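Long-range contacts in extracellular solute-binding protein family 1 (Pseudothermotoga lettingae, PDB 5CI5), which probably captures a sugar outside the cell for uptake by an ABC transporter, and here holds alpha-D-tagatopyranose: residues L142-F148 with M254-A260; M197-A202 with P294-L298; E100-L106 with K127-L132. All coordinates share one frame; numbering follows the deposited sequence. Where two conformers were deposited one is given.

Interaction 1: L142-F148 with M254-A260; sequences LYNKAMF and MAQNRVA
Asn144 ND2 is gripped by two acceptors of the facing segment. The stronger is Asn257 OD1, 2.9 Å from Asn144 ND2, in a nearly straight bond (165° at the hydrogen). It lies almost in the plane of the Asn144 amide and offers a lone pair in its own carbonyl plane, although the two amides are turned 73° apart. The second acceptor is Met254 O, weakly bonded at 3.1 Å from the same Asn144 ND2. With Asn144 CG anti to the backbone N (chi1 -179°), the amide extends from strand 140-144 across to this turn. Its other end stays at home: Asn144 OD1 accepts from Met147 N at 3.0 Å, from above the carbonyl plane, which makes Asn144 the N-cap of helix 145-150. Two helix ends therefore meet here. Asn257, with its positive phi, is the C' residue of a Schellman motif closing helix 247-255, and Met254 O receives its backbone N-H as well as the Asn144 amide.

Beyond the turn the chain joins an antiparallel sheet. Asn144 N donates to Ala260 O at 2.9 Å, and the same oxygen takes a CA-H...O contact from Tyr143 CA at 3.1 Å. Strand 140-144 is central in this sheet, Leu142 pairing with Ala262 on one flank and Tyr143 with Ser284 on the other.

Two selenomethionines pack around the polar core. Met147 SE runs along the backbone of the turn and against Ala260 CB at 3.9 Å, and the bend at chi3 brings Met147 CE to Asn257 O at 3.4 Å. Met254 crosses Leu142 from the helix side, with Met254 SE 3.8 Å from Leu142 CG. The Phe148 ring has Tyr143 CD2 over the rim of one face and Ala260 O near its edge.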
loop_
_atom_site.group_PDB
_atom_site.type_symbol
_atom_site.label_atom_id
_atom_site.label_comp_id
_atom_site.label_asym_id
_atom_site.label_seq_id
_atom_site.Cartn_x
_atom_site.Cartn_y
_atom_site.Cartn_z
ATOM N N LEU A 142 10.455 5.257 -5.547
ATOM C CA LEU A 142 11.545 4.315 -5.253
ATOM C C LEU A 142 12.471 4.277 -6.449
ATOM O O LEU A 142 11.996 4.132 -7.567
ATOM C CB LEU A 142 10.954 2.923 -4.977
ATOM C CG LEU A 142 11.909 1.790 -4.623
ATOM C CD1 LEU A 142 12.514 1.977 -3.232
ATOM C CD2 LEU A 142 11.147 0.450 -4.693
ATOM N N TYR A 143 13.776 4.438 -6.243
ATOM C CA TYR A 143 14.662 4.482 -7.388
ATOM C C TYR A 143 16.037 3.909 -7.100
ATOM O O TYR A 143 16.471 3.820 -5.954
ATOM C CB TYR A 143 14.767 5.931 -7.902
ATOM C CG TYR A 143 15.462 6.912 -6.978
ATOM C CD1 TYR A 143 14.759 7.547 -5.950
ATOM C CD2 TYR A 143 16.807 7.239 -7.155
ATOM C CE1 TYR A 143 15.379 8.447 -5.115
ATOM C CE2 TYR A 143 17.436 8.143 -6.315
ATOM C CZ TYR A 143 16.718 8.749 -5.308
ATOM O OH TYR A 143 17.333 9.648 -4.467
ATOM N N ASN A 144 16.708 3.556 -8.197
ATOM C CA ASN A 144 17.941 2.795 -8.209
ATOM C C ASN A 144 19.086 3.744 -8.530
ATOM O O ASN A 144 19.159 4.283 -9.629
ATOM C CB ASN A 144 17.814 1.671 -9.251
ATOM C CG ASN A 144 19.046 0.769 -9.335
ATOM O OD1 ASN A 144 20.180 1.238 -9.344
ATOM N ND2 ASN A 144 18.814 -0.535 -9.375
ATOM N N LYS A 145 19.990 3.931 -7.574
ATOM C CA LYS A 145 21.063 4.901 -7.716
ATOM C C LYS A 145 22.062 4.523 -8.804
ATOM O O LYS A 145 22.516 5.386 -9.569
ATOM C CB LYS A 145 21.786 5.052 -6.386
ATOM C CG LYS A 145 21.007 5.842 -5.335
ATOM C CD LYS A 145 21.836 5.919 -4.054
ATOM C CE LYS A 145 21.579 7.176 -3.262
ATOM N NZ LYS A 145 22.633 7.327 -2.212
ATOM N N ALA A 146 22.385 3.237 -8.878
ATOM C CA ALA A 146 23.395 2.772 -9.815
ATOM C C ALA A 146 22.929 2.968 -11.242
ATOM O O ALA A 146 23.736 3.243 -12.129
ATOM C CB ALA A 146 23.718 1.312 -9.573
HETATM N N MSE A 147 21.626 2.811 -11.465
HETATM C CA MSE A 147 21.062 2.983 -12.794
HETATM C C MSE A 147 21.064 4.447 -13.185
HETATM O O MSE A 147 21.340 4.753 -14.333
HETATM C CB MSE A 147 19.662 2.393 -12.874
HETATM C CG MSE A 147 19.661 0.891 -12.719
HETATM SE SE MSE A 147 17.903 0.127 -12.926
HETATM C CE MSE A 147 17.742 0.277 -14.849
ATOM N N PHE A 148 20.794 5.354 -12.245
ATOM C CA PHE A 148 20.897 6.790 -12.530
ATOM C C PHE A 148 22.328 7.117 -12.960
ATOM O O PHE A 148 22.575 7.743 -14.006
ATOM C CB PHE A 148 20.486 7.617 -11.302
ATOM C CG PHE A 148 19.017 7.971 -11.277
ATOM C CD1 PHE A 148 18.053 6.981 -11.198
ATOM C CD2 PHE A 148 18.608 9.289 -11.316
ATOM C CE1 PHE A 148 16.712 7.307 -11.168
ATOM C CE2 PHE A 148 17.285 9.608 -11.290
ATOM C CZ PHE A 148 16.335 8.618 -11.223
HETATM N N MSE A 254 13.935 -3.988 -10.193
HETATM C CA MSE A 254 14.871 -2.968 -9.764
HETATM C C MSE A 254 16.085 -3.634 -9.080
HETATM O O MSE A 254 17.225 -3.198 -9.245
HETATM C CB MSE A 254 14.190 -1.965 -8.830
HETATM C CG MSE A 254 15.085 -0.830 -8.453
HETATM SE SE MSE A 254 14.185 0.503 -7.346
HETATM C CE MSE A 254 12.793 1.043 -8.607
ATOM N N ALA A 255 15.831 -4.687 -8.316
ATOM C CA ALA A 255 16.894 -5.408 -7.623
ATOM C C ALA A 255 17.842 -6.066 -8.630
ATOM O O ALA A 255 18.980 -6.396 -8.298
ATOM C CB ALA A 255 16.299 -6.429 -6.694
ATOM N N GLN A 256 17.366 -6.274 -9.850
ATOM C CA GLN A 256 18.207 -6.787 -10.923
ATOM C C GLN A 256 18.795 -5.676 -11.787
ATOM O O GLN A 256 19.360 -5.963 -12.826
ATOM C CB GLN A 256 17.416 -7.718 -11.826
ATOM C CG GLN A 256 16.818 -8.947 -11.142
ATOM C CD GLN A 256 16.058 -9.801 -12.139
ATOM O OE1 GLN A 256 15.251 -9.288 -12.914
ATOM N NE2 GLN A 256 16.324 -11.109 -12.138
ATOM N N ASN A 257 18.661 -4.424 -11.353
ATOM C CA ASN A 257 19.087 -3.252 -12.128
ATOM C C ASN A 257 18.474 -3.186 -13.529
ATOM O O ASN A 257 19.133 -2.789 -14.490
ATOM C CB ASN A 257 20.619 -3.232 -12.188
ATOM C CG ASN A 257 21.237 -3.264 -10.809
ATOM O OD1 ASN A 257 20.874 -2.479 -9.936
ATOM N ND2 ASN A 257 22.136 -4.214 -10.583
ATOM N N ARG A 258 17.181 -3.507 -13.628
ATOM C CA ARG A 258 16.468 -3.421 -14.905
ATOM C C ARG A 258 15.368 -2.371 -14.914
ATOM O O ARG A 258 14.929 -1.973 -15.977
ATOM C CB ARG A 258 15.859 -4.769 -15.256
ATOM C CG ARG A 258 16.934 -5.839 -15.433
ATOM C CD ARG A 258 16.525 -6.857 -16.438
ATOM N NE ARG A 258 15.338 -7.566 -16.012
ATOM C CZ ARG A 258 14.132 -7.449 -16.555
ATOM N NH1 ARG A 258 13.148 -8.175 -16.057
ATOM N NH2 ARG A 258 13.887 -6.624 -17.571
ATOM N N VAL A 259 14.919 -1.937 -13.740
ATOM C CA VAL A 259 13.894 -0.877 -13.660
ATOM C C VAL A 259 14.367 0.165 -12.683
ATOM O O VAL A 259 14.572 -0.136 -11.526
ATOM C CB VAL A 259 12.519 -1.422 -13.225
ATOM C CG1 VAL A 259 11.497 -0.261 -12.986
ATOM C CG2 VAL A 259 12.002 -2.335 -14.270
ATOM N N ALA A 260 14.522 1.406 -13.144
ATOM C CA ALA A 260 15.204 2.422 -12.350
ATOM C C ALA A 260 14.314 3.167 -11.388
ATOM O O ALA A 260 14.821 3.714 -10.412
ATOM C CB ALA A 260 15.888 3.415 -13.257
#

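Interaction 2: M197-A202 with P294-L298; sequences MMFLYA and PASVL
Tyr201 meets Ala295 through its CB, 3.7 Å from Ala295 CB, while its ring leads away from the loop. With CG anti to the carbonyl carbon (chi1 -79°), the ring lies back along its own helix, where Met197 O sits in plane at the ring edge; the hydroxyl bonds to Leu207 N. The other ring of 197-202 is that of Phe199, whose CB is directed away from the loop; it meets Tyr229 edge-to-face.

Ala295 CB presses directly on the helix backbone, 3.6 Å from Ala202 N, with Ala202 CB beside it at 4.3 Å. So small a methyl brings the main chains close at this end of the contact, where Ala202 also forms backbone hydrogen bonds with Asp291, Ala292 and Lys293.

Segment 294-298 ends the loop that leads from strand 283-286 to strand 298-304 of the mixed sheet, and probably forms one of the crossings between the lobes of this solute-binding protein. Ser296 OG and the backbone of Val297 bond to Arg139, on the neighbouring connection between strands 128-138 and 140-144. Helix 190-202 covers the other side of the loop. Both elements reach the sugar site: Glu190 and Leu194 of the helix line it, as do Gly299, Gly300 and Trp301 just after the loop.

Towards that site selenomethionine carries the packing. In Met198 the bend at chi2 (-75°) brings SE onto the loop backbone, 3.6 Å from Val297 N and 3.7 Å from Ser296 CA, and that at chi3 turns CE. Val297 CG2 touches Met198 SE at 3.9 Å and Met197 CB at 4.1 Å.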
loop_
_atom_site.group_PDB
_atom_site.type_symbol
_atom_site.label_atom_id
_atom_site.label_comp_id
_atom_site.label_asym_id
_atom_site.label_seq_id
_atom_site.Cartn_x
_atom_site.Cartn_y
_atom_site.Cartn_z
HETATM N N MSE A 197 -4.107 7.259 -8.620
HETATM C CA MSE A 197 -4.322 8.229 -7.548
HETATM C C MSE A 197 -3.101 9.097 -7.312
HETATM O O MSE A 197 -3.247 10.305 -7.115
HETATM C CB MSE A 197 -4.711 7.536 -6.237
HETATM C CG MSE A 197 -6.119 7.013 -6.239
HETATM SE SE MSE A 197 -6.577 6.116 -4.555
HETATM C CE MSE A 197 -6.527 7.699 -3.378
HETATM N N MSE A 198 -1.909 8.500 -7.307
HETATM C CA MSE A 198 -0.676 9.291 -7.160
HETATM C C MSE A 198 -0.608 10.392 -8.218
HETATM O O MSE A 198 -0.305 11.540 -7.888
HETATM C CB MSE A 198 0.569 8.389 -7.229
HETATM C CG MSE A 198 0.724 7.509 -6.032
HETATM SE SE MSE A 198 1.360 8.533 -4.499
HETATM C CE MSE A 198 3.199 8.772 -5.074
ATOM N N PHE A 199 -0.912 10.054 -9.473
ATOM C CA PHE A 199 -0.859 11.047 -10.545
ATOM C C PHE A 199 -2.046 12.039 -10.494
ATOM O O PHE A 199 -1.876 13.229 -10.772
ATOM C CB PHE A 199 -0.799 10.333 -11.897
ATOM C CG PHE A 199 0.581 9.790 -12.233
ATOM C CD1 PHE A 199 1.198 8.842 -11.438
ATOM C CD2 PHE A 199 1.263 10.257 -13.342
ATOM C CE1 PHE A 199 2.465 8.361 -11.771
ATOM C CE2 PHE A 199 2.518 9.799 -13.662
ATOM C CZ PHE A 199 3.129 8.852 -12.863
ATOM N N LEU A 200 -3.229 11.551 -10.142
ATOM C CA LEU A 200 -4.429 12.386 -9.996
ATOM C C LEU A 200 -4.209 13.496 -8.976
ATOM O O LEU A 200 -4.461 14.664 -9.254
ATOM C CB LEU A 200 -5.599 11.506 -9.561
ATOM C CG LEU A 200 -6.925 12.170 -9.200
ATOM C CD1 LEU A 200 -7.579 12.856 -10.387
ATOM C CD2 LEU A 200 -7.866 11.120 -8.572
ATOM N N TYR A 201 -3.737 13.119 -7.789
ATOM C CA TYR A 201 -3.494 14.084 -6.735
ATOM C C TYR A 201 -2.290 14.961 -7.088
ATOM O O TYR A 201 -2.302 16.160 -6.764
ATOM C CB TYR A 201 -3.347 13.368 -5.370
ATOM C CG TYR A 201 -4.709 12.984 -4.796
ATOM C CD1 TYR A 201 -5.337 11.787 -5.145
ATOM C CD2 TYR A 201 -5.398 13.844 -3.943
ATOM C CE1 TYR A 201 -6.581 11.460 -4.660
ATOM C CE2 TYR A 201 -6.669 13.511 -3.451
ATOM C CZ TYR A 201 -7.254 12.321 -3.821
ATOM O OH TYR A 201 -8.521 11.954 -3.368
ATOM N N ALA A 202 -1.306 14.414 -7.794
ATOM C CA ALA A 202 -0.172 15.235 -8.234
ATOM C C ALA A 202 -0.605 16.292 -9.262
ATOM O O ALA A 202 0.037 17.321 -9.382
ATOM C CB ALA A 202 0.942 14.358 -8.801
ATOM N N PRO A 294 2.338 18.514 -4.573
ATOM C CA PRO A 294 2.911 17.296 -4.002
ATOM C C PRO A 294 1.832 16.324 -3.575
ATOM O O PRO A 294 0.805 16.743 -3.031
ATOM C CB PRO A 294 3.687 17.798 -2.788
ATOM C CG PRO A 294 3.844 19.248 -2.982
ATOM C CD PRO A 294 2.690 19.705 -3.784
ATOM N N ALA A 295 2.080 15.039 -3.799
ATOM C CA ALA A 295 1.121 14.003 -3.415
ATOM C C ALA A 295 1.785 12.741 -2.902
ATOM O O ALA A 295 2.832 12.323 -3.384
ATOM C CB ALA A 295 0.224 13.652 -4.606
ATOM N N SER A 296 1.093 12.122 -1.962
ATOM C CA SER A 296 1.402 10.789 -1.505
ATOM C C SER A 296 0.086 10.170 -1.096
ATOM O O SER A 296 -0.857 10.891 -0.762
ATOM C CB SER A 296 2.404 10.815 -0.348
ATOM O OG SER A 296 2.726 9.509 0.119
ATOM N N VAL A 297 0.012 8.846 -1.159
ATOM C CA VAL A 297 -1.155 8.092 -0.710
ATOM C C VAL A 297 -0.752 7.218 0.491
ATOM O O VAL A 297 0.331 6.612 0.504
ATOM C CB VAL A 297 -1.766 7.197 -1.840
ATOM C CG1 VAL A 297 -2.951 6.392 -1.340
ATOM C CG2 VAL A 297 -2.184 8.070 -3.029
ATOM N N LEU A 298 -1.643 7.178 1.480
ATOM C CA LEU A 298 -1.489 6.446 2.726
ATOM C C LEU A 298 -1.826 4.964 2.526
ATOM O O LEU A 298 -2.791 4.623 1.812
ATOM C CB LEU A 298 -2.435 7.047 3.761
ATOM C CG LEU A 298 -2.482 6.479 5.170
ATOM C CD1 LEU A 298 -1.152 6.729 5.866
ATOM C CD2 LEU A 298 -3.627 7.146 5.942
#

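Interaction 3: E100-L106 with K127-L132; sequences EPMEEHL and KIRYGL
Charge dominates the meeting of Glu103 with Arg129, a side-on salt bridge in which each carboxylate oxygen takes one guanidinium nitrogen. Arg129 NE donates to Glu103 OE1 at 2.9 Å, and Arg129 NH2 to Glu103 OE2 at 3.2 Å. Both oxygens are met on their syn side, with the carboxylate and guanidinium planes 22° apart. The anti lone pair of Glu103 OE1 also accepts Arg129 N at 2.9 Å, so one carboxylate holds both the backbone and the side chain of Arg129. A bend at chi2 (-50°) folds the glutamate back to this position. With an alanine here, the backbone N and guanidinium of Arg129 would probably lose their common carboxylate, and the guanidinium would be freer to swing.

Among backbone bonds, Met102 N donates to Arg129 O at 2.9 Å. Met102 is the N-cap of helix 103-108, and this bond ties the helix start to strand 128-138 of the mixed sheet. A water donates to Lys127 O at 2.8 Å and only weakly to Glu103 OE1.

Apolar contacts fill in around the polar centre. Leu106 CD1 lies over one face of the guanidinium, towards its rim, and touches Arg129 CB at 3.7 Å; Trp120 makes a cation-pi contact with the same arginine. Pro101 CB touches both Tyr130 CE2 (3.9 Å) and Ile128 CG2 (4.0 Å).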
loop_
_atom_site.group_PDB
_atom_site.type_symbol
_atom_site.label_atom_id
_atom_site.label_comp_id
_atom_site.label_asym_id
_atom_site.label_seq_id
_atom_site.Cartn_x
_atom_site.Cartn_y
_atom_site.Cartn_z
ATOM N N GLU A 100 -15.698 -7.900 14.639
ATOM C CA GLU A 100 -15.866 -7.592 16.062
ATOM C C GLU A 100 -15.376 -6.175 16.349
ATOM O O GLU A 100 -14.292 -5.806 15.912
ATOM C CB GLU A 100 -15.078 -8.603 16.896
ATOM C CG GLU A 100 -15.194 -8.432 18.403
ATOM C CD GLU A 100 -16.479 -8.975 18.982
ATOM O OE1 GLU A 100 -17.363 -9.466 18.233
ATOM O OE2 GLU A 100 -16.596 -8.948 20.218
ATOM N N PRO A 101 -16.171 -5.364 17.075
ATOM C CA PRO A 101 -15.666 -4.031 17.437
ATOM C C PRO A 101 -14.470 -4.135 18.371
ATOM O O PRO A 101 -14.357 -5.086 19.161
ATOM C CB PRO A 101 -16.858 -3.367 18.151
ATOM C CG PRO A 101 -17.636 -4.516 18.694
ATOM C CD PRO A 101 -17.500 -5.614 17.656
HETATM N N MSE A 102 -13.550 -3.185 18.269
HETATM C CA MSE A 102 -12.384 -3.182 19.152
HETATM C C MSE A 102 -12.321 -1.891 20.025
HETATM O O MSE A 102 -11.280 -1.584 20.600
HETATM C CB MSE A 102 -11.098 -3.409 18.298
HETATM C CG MSE A 102 -10.969 -4.889 17.710
HETATM SE SE MSE A 102 -9.711 -5.250 16.194
HETATM C CE MSE A 102 -8.069 -5.397 17.220
ATOM N N GLU A 103 -13.438 -1.163 20.175
ATOM C CA GLU A 103 -13.461 0.029 21.018
ATOM C C GLU A 103 -13.084 -0.246 22.462
ATOM O O GLU A 103 -12.252 0.450 23.038
ATOM C CB GLU A 103 -14.840 0.685 21.037
ATOM C CG GLU A 103 -15.087 1.681 19.963
ATOM C CD GLU A 103 -13.992 2.734 19.817
ATOM O OE1 GLU A 103 -13.508 2.868 18.695
ATOM O OE2 GLU A 103 -13.623 3.447 20.768
ATOM N N GLU A 104 -13.706 -1.251 23.057
ATOM C CA GLU A 104 -13.427 -1.541 24.448
ATOM C C GLU A 104 -11.964 -1.941 24.644
ATOM O O GLU A 104 -11.284 -1.428 25.529
ATOM C CB GLU A 104 -14.327 -2.638 24.967
ATOM C CG GLU A 104 -13.886 -3.113 26.339
ATOM C CD GLU A 104 -15.021 -3.664 27.131
ATOM O OE1 GLU A 104 -15.673 -4.600 26.637
ATOM O OE2 GLU A 104 -15.260 -3.151 28.242
ATOM N N HIS A 105 -11.465 -2.829 23.803
ATOM C CA HIS A 105 -10.053 -3.183 23.939
ATOM C C HIS A 105 -9.110 -1.983 23.752
ATOM O O HIS A 105 -8.119 -1.856 24.471
ATOM C CB HIS A 105 -9.710 -4.286 22.961
ATOM C CG HIS A 105 -10.042 -5.655 23.473
ATOM N ND1 HIS A 105 -10.759 -6.565 22.727
ATOM C CD2 HIS A 105 -9.740 -6.268 24.638
ATOM C CE1 HIS A 105 -10.880 -7.685 23.413
ATOM N NE2 HIS A 105 -10.276 -7.531 24.579
ATOM N N LEU A 106 -9.401 -1.111 22.777
ATOM C CA LEU A 106 -8.501 -0.016 22.479
ATOM C C LEU A 106 -8.548 1.013 23.598
ATOM O O LEU A 106 -7.537 1.636 23.935
ATOM C CB LEU A 106 -8.839 0.625 21.141
ATOM C CG LEU A 106 -8.489 -0.263 19.961
ATOM C CD1 LEU A 106 -9.098 0.336 18.703
ATOM C CD2 LEU A 106 -6.987 -0.427 19.798
ATOM N N LYS A 127 -17.990 5.746 13.675
ATOM C CA LYS A 127 -17.267 6.179 14.875
ATOM C C LYS A 127 -16.841 5.032 15.771
ATOM O O LYS A 127 -16.480 5.233 16.920
ATOM C CB LYS A 127 -18.108 7.193 15.655
ATOM C CG LYS A 127 -18.539 8.364 14.809
ATOM C CD LYS A 127 -17.352 9.160 14.314
ATOM C CE LYS A 127 -17.817 10.345 13.476
ATOM N NZ LYS A 127 -16.693 11.245 13.131
ATOM N N ILE A 128 -16.860 3.820 15.232
ATOM C CA ILE A 128 -16.383 2.668 15.973
ATOM C C ILE A 128 -15.151 2.100 15.275
ATOM O O ILE A 128 -15.142 1.949 14.058
ATOM C CB ILE A 128 -17.474 1.617 16.099
ATOM C CG1 ILE A 128 -18.649 2.195 16.913
ATOM C CG2 ILE A 128 -16.962 0.357 16.786
ATOM C CD1 ILE A 128 -19.890 1.517 16.677
ATOM N N ARG A 129 -14.106 1.827 16.054
ATOM C CA ARG A 129 -12.899 1.226 15.492
ATOM C C ARG A 129 -13.048 -0.288 15.433
ATOM O O ARG A 129 -13.378 -0.929 16.440
ATOM C CB ARG A 129 -11.687 1.640 16.325
ATOM C CG ARG A 129 -11.341 3.122 16.140
ATOM C CD ARG A 129 -10.265 3.619 17.090
ATOM N NE ARG A 129 -10.745 3.715 18.459
ATOM C CZ ARG A 129 -10.040 4.232 19.461
ATOM N NH1 ARG A 129 -8.822 4.704 19.258
ATOM N NH2 ARG A 129 -10.563 4.276 20.664
ATOM N N TYR A 130 -12.768 -0.839 14.249
ATOM C CA TYR A 130 -12.881 -2.267 13.967
ATOM C C TYR A 130 -11.565 -2.910 13.544
ATOM O O TYR A 130 -11.560 -4.060 13.073
ATOM C CB TYR A 130 -13.905 -2.486 12.853
ATOM C CG TYR A 130 -15.357 -2.340 13.300
ATOM C CD1 TYR A 130 -16.040 -1.148 13.133
ATOM C CD2 TYR A 130 -16.031 -3.402 13.882
ATOM C CE1 TYR A 130 -17.355 -1.009 13.528
ATOM C CE2 TYR A 130 -17.345 -3.280 14.277
ATOM C CZ TYR A 130 -18.004 -2.080 14.096
ATOM O OH TYR A 130 -19.331 -1.967 14.483
ATOM N N GLY A 131 -10.456 -2.181 13.662
ATOM C CA GLY A 131 -9.154 -2.749 13.410
ATOM C C GLY A 131 -8.051 -2.057 14.173
ATOM O O GLY A 131 -8.194 -0.903 14.624
ATOM N N LEU A 132 -6.939 -2.770 14.332
ATOM C CA LEU A 132 -5.747 -2.234 14.998
ATOM C C LEU A 132 -4.652 -2.094 13.942
ATOM O O LEU A 132 -4.112 -3.099 13.505
ATOM C CB LEU A 132 -5.273 -3.154 16.124
ATOM C CG LEU A 132 -3.946 -2.765 16.783
ATOM C CD1 LEU A 132 -3.903 -1.277 17.159
ATOM C CD2 LEU A 132 -3.705 -3.666 17.978
HETATM O O HOH W 1 -12.126 -6.470 14.242
HETATM O O HOH W 2 -13.818 5.977 17.379
#

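Overall arrangement
Interactions 1 and 2 are buried and lie with their centres 22 Å apart; interaction 3 is partly buried, across the chain's centre from interaction 1. No helix or strand is shared, but strand 128-138 of interaction 3 is followed directly by strand 140-144 of interaction 1, and that connection, through Arg139, also bonds to the loop of interaction 2. The chemistry changes with place. Near the surface a salt bridge fastens a helix start to a strand. Interaction 1 joins two helix ends through the amides of buried Asn144 and exposed Asn257 beside a sheet. Interaction 2, closest to the sugar, relies on apolar packing of a helix against a loop without direct hydrogen bonds between its segments.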